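Local structure of beta-1,3-1,4-glucanase (Caldicellulosiruptor sp. F32, 5H4R) at residues A[110-115]-A[160-165]; A[337-342]-A[382-387]. The protein hydrolyses mixed-linkage beta-1,3-1,4-glucans as a lichenase of glycoside hydrolase family 5, and here holds cellotetraose. The protein carries 1 engineered substitution. All blocks are in the same frame, centred on the assembly; numbering follows the deposited sequence.

Interaction 1: residues A[110-115]-A[160-165]; sequences SNFTIS and IKYVKS
Phe112 meets Tyr162 in a T-shaped stack: the tyrosine turns an edge toward the phenylalanine face, with ring planes at 86° and centroids 4.9 Å apart. Tyr162 CD1 stands over the middle of the Phe112 ring and comes within 3.6 Å of Phe112 CD1. At the rim of the same phenyl ring, near its plane, lie Lys161 CG and Ser165 CB, so the helix meets this ring on one face and along part of its edge. Ser165 supplies the firm polar link. Its hydroxyl sits anti to the backbone N (chi1 -178°), which carries it off the helix toward the loop, and OG donates to Asn111 O at 2.6 Å, tilted 29° from the carbonyl plane. Lys161 runs extended as far as CE and turns at its last torsion; CE passes 3.0 Å from Ser110 O, while NZ makes a weak hydrogen bond of 3.4 Å to Asn111 OD1. One water joins Lys161 NZ to Ser110 OG, and a second donates to both Asn111 OD1 and Lys161 O, so two waters supplement the weak direct bond at the exposed margin. Were Phe112 cut back to alanine, the Tyr162 edge would probably lose the face it packs on and a gap would open beside Lys161 CG and Ser165 CB. The hydroxyl of Tyr162 is held elsewhere, by Asp143. Gln169, one turn past Ser165, bonds Phe112 O and Ile114 N, so helix 156-173 of the TIM barrel also holds the chain on and just before strand 113-114, which pairs with strand 107-108 in a small antiparallel hairpin ahead of helix 116-131.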
loop_
_atom_site.group_PDB
_atom_site.type_symbol
_atom_site.label_atom_id
_atom_site.label_comp_id
_atom_site.label_asym_id
_atom_site.label_seq_id
_atom_site.Cartn_x
_atom_site.Cartn_y
_atom_site.Cartn_z
ATOM N N SER A 110 16.125 6.976 -22.679
ATOM C CA SER A 110 15.872 8.271 -22.058
ATOM C C SER A 110 14.416 8.455 -21.659
ATOM O O SER A 110 14.128 9.300 -20.805
ATOM C CB SER A 110 16.296 9.408 -22.990
ATOM O OG SER A 110 15.848 9.180 -24.317
ATOM N N ASN A 111 13.486 7.686 -22.228
ATOM C CA ASN A 111 12.086 7.828 -21.842
ATOM C C ASN A 111 11.562 6.606 -21.100
ATOM O O ASN A 111 10.364 6.318 -21.138
ATOM C CB ASN A 111 11.202 8.149 -23.047
ATOM C CG ASN A 111 9.885 8.831 -22.621
ATOM O OD1 ASN A 111 9.816 9.448 -21.550
ATOM N ND2 ASN A 111 8.846 8.706 -23.440
ATOM N N PHE A 112 12.440 5.902 -20.388
ATOM C CA PHE A 112 12.050 4.879 -19.410
ATOM C C PHE A 112 11.125 3.825 -20.019
ATOM O O PHE A 112 10.041 3.524 -19.499
ATOM C CB PHE A 112 11.370 5.495 -18.172
ATOM C CG PHE A 112 12.134 6.632 -17.521
ATOM C CD1 PHE A 112 13.260 6.393 -16.744
ATOM C CD2 PHE A 112 11.675 7.935 -17.631
ATOM C CE1 PHE A 112 13.936 7.428 -16.134
ATOM C CE2 PHE A 112 12.348 8.978 -17.010
ATOM C CZ PHE A 112 13.476 8.726 -16.260
ATOM N N THR A 113 11.591 3.213 -21.093
ATOM C CA THR A 113 10.829 2.133 -21.705
ATOM C C THR A 113 10.852 0.923 -20.797
ATOM O O THR A 113 11.929 0.398 -20.498
ATOM C CB THR A 113 11.402 1.762 -23.065
ATOM O OG1 THR A 113 11.406 2.904 -23.919
ATOM C CG2 THR A 113 10.555 0.668 -23.703
ATOM N N ILE A 114 9.672 0.442 -20.415
ATOM C CA ILE A 114 9.570 -0.740 -19.556
ATOM C C ILE A 114 9.829 -1.991 -20.384
ATOM O O ILE A 114 9.264 -2.172 -21.471
ATOM C CB ILE A 114 8.192 -0.812 -18.877
ATOM C CG1 ILE A 114 7.937 0.422 -17.996
ATOM C CG2 ILE A 114 8.098 -2.072 -18.032
ATOM C CD1 ILE A 114 6.493 0.541 -17.533
ATOM N N SER A 115 10.690 -2.858 -19.860
ATOM C CA SER A 115 10.929 -4.167 -20.445
ATOM C C SER A 115 9.619 -4.908 -20.662
ATOM O O SER A 115 8.812 -5.051 -19.737
ATOM C CB SER A 115 11.830 -4.991 -19.526
ATOM O OG SER A 115 11.597 -6.375 -19.739
ATOM N N ILE A 160 8.677 14.209 -13.242
ATOM C CA ILE A 160 7.495 14.329 -14.094
ATOM C C ILE A 160 7.601 13.376 -15.277
ATOM O O ILE A 160 6.648 12.665 -15.612
ATOM C CB ILE A 160 7.322 15.790 -14.561
ATOM C CG1 ILE A 160 6.894 16.674 -13.382
ATOM C CG2 ILE A 160 6.303 15.885 -15.681
ATOM C CD1 ILE A 160 6.986 18.158 -13.634
ATOM N N LYS A 161 8.769 13.351 -15.928
ATOM C CA LYS A 161 8.973 12.481 -17.084
ATOM C C LYS A 161 8.798 11.021 -16.708
ATOM O O LYS A 161 8.219 10.230 -17.468
ATOM C CB LYS A 161 10.362 12.717 -17.658
ATOM C CG LYS A 161 10.644 11.975 -18.918
ATOM C CD LYS A 161 12.038 12.337 -19.469
ATOM C CE LYS A 161 12.309 11.731 -20.836
ATOM N NZ LYS A 161 11.508 12.346 -21.929
ATOM N N TYR A 162 9.312 10.641 -15.534
ATOM C CA TYR A 162 9.214 9.261 -15.062
ATOM C C TYR A 162 7.773 8.867 -14.769
ATOM O O TYR A 162 7.303 7.815 -15.221
ATOM C CB TYR A 162 10.085 9.083 -13.808
ATOM C CG TYR A 162 10.198 7.644 -13.348
ATOM C CD1 TYR A 162 10.930 6.731 -14.082
ATOM C CD2 TYR A 162 9.577 7.192 -12.171
ATOM C CE1 TYR A 162 11.050 5.419 -13.694
ATOM C CE2 TYR A 162 9.699 5.847 -11.775
ATOM C CZ TYR A 162 10.446 4.980 -12.540
ATOM O OH TYR A 162 10.612 3.647 -12.218
ATOM N N VAL A 163 7.056 9.690 -14.000
ATOM C CA VAL A 163 5.644 9.417 -13.715
ATOM C C VAL A 163 4.852 9.326 -15.018
ATOM O O VAL A 163 4.096 8.370 -15.240
ATOM C CB VAL A 163 5.075 10.492 -12.767
ATOM C CG1 VAL A 163 3.559 10.330 -12.594
ATOM C CG2 VAL A 163 5.761 10.427 -11.423
ATOM N N LYS A 164 5.032 10.309 -15.914
ATOM C CA LYS A 164 4.328 10.293 -17.200
ATOM C C LYS A 164 4.622 9.013 -17.971
ATOM O O LYS A 164 3.707 8.364 -18.493
ATOM C CB LYS A 164 4.708 11.513 -18.037
ATOM C CG LYS A 164 4.079 12.808 -17.608
ATOM C CD LYS A 164 4.282 13.884 -18.683
ATOM C CE LYS A 164 3.674 15.211 -18.257
ATOM N NZ LYS A 164 3.949 16.296 -19.233
ATOM N N SER A 165 5.895 8.628 -18.060
ATOM C CA SER A 165 6.254 7.497 -18.908
ATOM C C SER A 165 5.800 6.176 -18.316
ATOM O O SER A 165 5.218 5.340 -19.020
ATOM C CB SER A 165 7.748 7.434 -19.166
ATOM O OG SER A 165 7.977 6.332 -20.034
HETATM O O HOH W 1 13.534 11.122 -23.918
HETATM O O HOH W 2 7.783 10.792 -20.127
#

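Interaction 2: residues A[337-342]-A[382-387]; sequences QSRVEF and WVYPEI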
loop_
_atom_site.group_PDB
_atom_site.type_symbol
_atom_site.label_atom_id
_atom_site.label_comp_id
_atom_site.label_asym_id
_atom_site.label_seq_id
_atom_site.Cartn_x
_atom_site.Cartn_y
_atom_site.Cartn_z
ATOM N N GLN A 337 -0.229 -13.933 20.466
ATOM C CA GLN A 337 -1.452 -13.408 21.067
ATOM C C GLN A 337 -1.533 -11.895 20.897
ATOM O O GLN A 337 -2.603 -11.349 20.580
ATOM C CB GLN A 337 -1.515 -13.789 22.545
ATOM C CG GLN A 337 -2.748 -13.261 23.227
ATOM C CD GLN A 337 -4.024 -13.878 22.674
ATOM O OE1 GLN A 337 -4.098 -15.101 22.431
ATOM N NE2 GLN A 337 -5.051 -13.048 22.503
ATOM N N SER A 338 -0.412 -11.190 21.107
ATOM C CA SER A 338 -0.413 -9.741 20.893
ATOM C C SER A 338 -0.725 -9.377 19.447
ATOM O O SER A 338 -1.469 -8.426 19.181
ATOM C CB SER A 338 0.933 -9.131 21.276
ATOM O OG SER A 338 1.151 -9.141 22.676
ATOM N N ARG A 339 -0.116 -10.080 18.488
ATOM C CA ARG A 339 -0.346 -9.739 17.092
ATOM C C ARG A 339 -1.776 -10.072 16.661
ATOM O O ARG A 339 -2.352 -9.356 15.831
ATOM C CB ARG A 339 0.683 -10.433 16.216
ATOM C CG ARG A 339 2.083 -9.955 16.463
ATOM C CD ARG A 339 2.967 -10.161 15.260
ATOM N NE ARG A 339 3.165 -11.584 15.004
ATOM C CZ ARG A 339 3.384 -12.144 13.812
ATOM N NH1 ARG A 339 3.422 -11.436 12.685
ATOM N NH2 ARG A 339 3.574 -13.447 13.753
ATOM N N VAL A 340 -2.373 -11.117 17.243
ATOM C CA VAL A 340 -3.783 -11.450 17.000
ATOM C C VAL A 340 -4.705 -10.338 17.510
ATOM O O VAL A 340 -5.615 -9.870 16.802
ATOM C CB VAL A 340 -4.106 -12.810 17.646
ATOM C CG1 VAL A 340 -5.607 -13.058 17.744
ATOM C CG2 VAL A 340 -3.428 -13.950 16.895
ATOM N N GLU A 341 -4.482 -9.880 18.744
ATOM C CA GLU A 341 -5.316 -8.806 19.274
ATOM C C GLU A 341 -5.141 -7.523 18.470
ATOM O O GLU A 341 -6.128 -6.842 18.149
ATOM C CB GLU A 341 -5.002 -8.569 20.746
ATOM C CG GLU A 341 -5.458 -9.703 21.648
ATOM C CD GLU A 341 -5.124 -9.501 23.131
ATOM O OE1 GLU A 341 -5.153 -8.346 23.629
ATOM O OE2 GLU A 341 -4.809 -10.514 23.809
ATOM N N PHE A 342 -3.886 -7.175 18.148
ATOM C CA PHE A 342 -3.587 -6.030 17.293
ATOM C C PHE A 342 -4.355 -6.098 15.980
ATOM O O PHE A 342 -4.947 -5.101 15.541
ATOM C CB PHE A 342 -2.079 -5.988 17.016
ATOM C CG PHE A 342 -1.670 -5.069 15.899
ATOM C CD1 PHE A 342 -1.448 -3.727 16.115
ATOM C CD2 PHE A 342 -1.463 -5.579 14.617
ATOM C CE1 PHE A 342 -1.056 -2.893 15.062
ATOM C CE2 PHE A 342 -1.070 -4.763 13.573
ATOM C CZ PHE A 342 -0.860 -3.421 13.790
ATOM N N TRP A 382 -0.922 -21.509 5.777
ATOM C CA TRP A 382 -0.902 -20.310 6.603
ATOM C C TRP A 382 -0.117 -20.613 7.878
ATOM O O TRP A 382 -0.463 -21.536 8.634
ATOM C CB TRP A 382 -2.325 -19.832 6.927
ATOM C CG TRP A 382 -3.055 -19.386 5.709
ATOM C CD1 TRP A 382 -3.904 -20.135 4.959
ATOM C CD2 TRP A 382 -2.949 -18.109 5.053
ATOM N NE1 TRP A 382 -4.358 -19.409 3.883
ATOM C CE2 TRP A 382 -3.790 -18.158 3.925
ATOM C CE3 TRP A 382 -2.249 -16.927 5.328
ATOM C CZ2 TRP A 382 -3.945 -17.078 3.057
ATOM C CZ3 TRP A 382 -2.410 -15.845 4.457
ATOM C CH2 TRP A 382 -3.235 -15.940 3.331
ATOM N N VAL A 383 0.941 -19.842 8.113
ATOM C CA VAL A 383 1.736 -20.013 9.329
ATOM C C VAL A 383 1.003 -19.440 10.537
ATOM O O VAL A 383 1.089 -19.986 11.649
ATOM C CB VAL A 383 3.108 -19.352 9.134
ATOM C CG1 VAL A 383 3.923 -19.447 10.413
ATOM C CG2 VAL A 383 3.847 -20.035 8.005
ATOM N N TYR A 384 0.276 -18.342 10.323
ATOM C CA TYR A 384 -0.425 -17.616 11.378
ATOM C C TYR A 384 -1.895 -17.486 11.001
ATOM O O TYR A 384 -2.398 -16.386 10.774
ATOM C CB TYR A 384 0.212 -16.246 11.591
ATOM C CG TYR A 384 1.636 -16.350 12.041
ATOM C CD1 TYR A 384 1.929 -16.871 13.284
ATOM C CD2 TYR A 384 2.692 -15.918 11.234
ATOM C CE1 TYR A 384 3.217 -16.993 13.714
ATOM C CE2 TYR A 384 4.001 -16.042 11.650
ATOM C CZ TYR A 384 4.264 -16.565 12.895
ATOM O OH TYR A 384 5.546 -16.709 13.382
ATOM N N PRO A 385 -2.606 -18.604 10.894
ATOM C CA PRO A 385 -4.041 -18.519 10.575
ATOM C C PRO A 385 -4.825 -17.730 11.615
ATOM O O PRO A 385 -5.884 -17.167 11.294
ATOM C CB PRO A 385 -4.473 -19.986 10.524
ATOM C CG PRO A 385 -3.481 -20.707 11.384
ATOM C CD PRO A 385 -2.171 -19.968 11.202
ATOM N N GLU A 386 -4.329 -17.662 12.850
ATOM C CA GLU A 386 -5.016 -16.909 13.894
ATOM C C GLU A 386 -5.064 -15.419 13.573
ATOM O O GLU A 386 -6.044 -14.738 13.902
ATOM C CB GLU A 386 -4.333 -17.130 15.229
ATOM C CG GLU A 386 -4.264 -18.615 15.648
ATOM C CD GLU A 386 -3.011 -19.366 15.180
ATOM O OE1 GLU A 386 -2.203 -18.850 14.367
ATOM O OE2 GLU A 386 -2.852 -20.513 15.665
ATOM N N ILE A 387 -3.989 -14.882 12.989
ATOM C CA ILE A 387 -3.972 -13.475 12.604
ATOM C C ILE A 387 -4.957 -13.249 11.471
ATOM O O ILE A 387 -5.703 -12.269 11.461
ATOM C CB ILE A 387 -2.546 -13.031 12.221
ATOM C CG1 ILE A 387 -1.603 -13.096 13.433
ATOM C CG2 ILE A 387 -2.551 -11.632 11.627
ATOM C CD1 ILE A 387 -0.127 -12.742 13.159
#
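Arg339 leaves its helix with CG anti to the carbonyl carbon and bends at chi3 (-67°), which swings the guanidinium across to Tyr384; the tyrosine, also with CG anti to its carbonyl carbon, presents a ring face in return. The result is a cation-pi contact, with Arg339 CZ 4.5 Å from the ring centroid and only 11° off the normal. The two planes stand 83° apart, so the guanidinium comes edge-on: NH2 points into the ring, 3.3 Å from Tyr384 CZ. Val383 CG1 lies against the opposite face of the phenol, toward its rim. Ile387 CD1 lies over the centre of one guanidinium face, 3.6 Å from Arg339 CZ. Beside this, Val340 CG2 packs 3.7 Å from Glu386 CB and 4.0 Å from Ile387 CG1, where helix 336-352 meets the first turn of helix 385-395. The carboxylate of Glu386 turns elsewhere, to a salt bridge with Arg22. No hydrogen bond crosses between 337-342 and 382-387; the buried Arg339 instead donates through NH1 to Ala329 O, with Asp331 a weak, long ion partner. Its positive charge is therefore probably eased by the aromatic face and the Ala329 carbonyl, with a weaker share from Asp331, while the Ile387 CD1 methyl lies over one face.

Overall arrangement
Interactions 1 and 2 lie on opposite sides of the chain's centre, their own centres 41 Å apart and their nearest atoms about 28 Å apart, so they do not touch. Both join outer helices of the eight-stranded barrel to chain beyond its strands: interaction 1 ties helix 156-173, between the third and fourth strands, to the hairpin after the second, and interaction 2 ties helix 336-352, between the seventh and eighth, to the C-terminal helix. The cellotetraose pocket, lined by Trp76, the engineered Gln188 and Glu326 among others, includes no residue of either contact. Arg339 of interaction 2 nevertheless reaches within about 11 Å of a bound glucose unit, measured from its side chain.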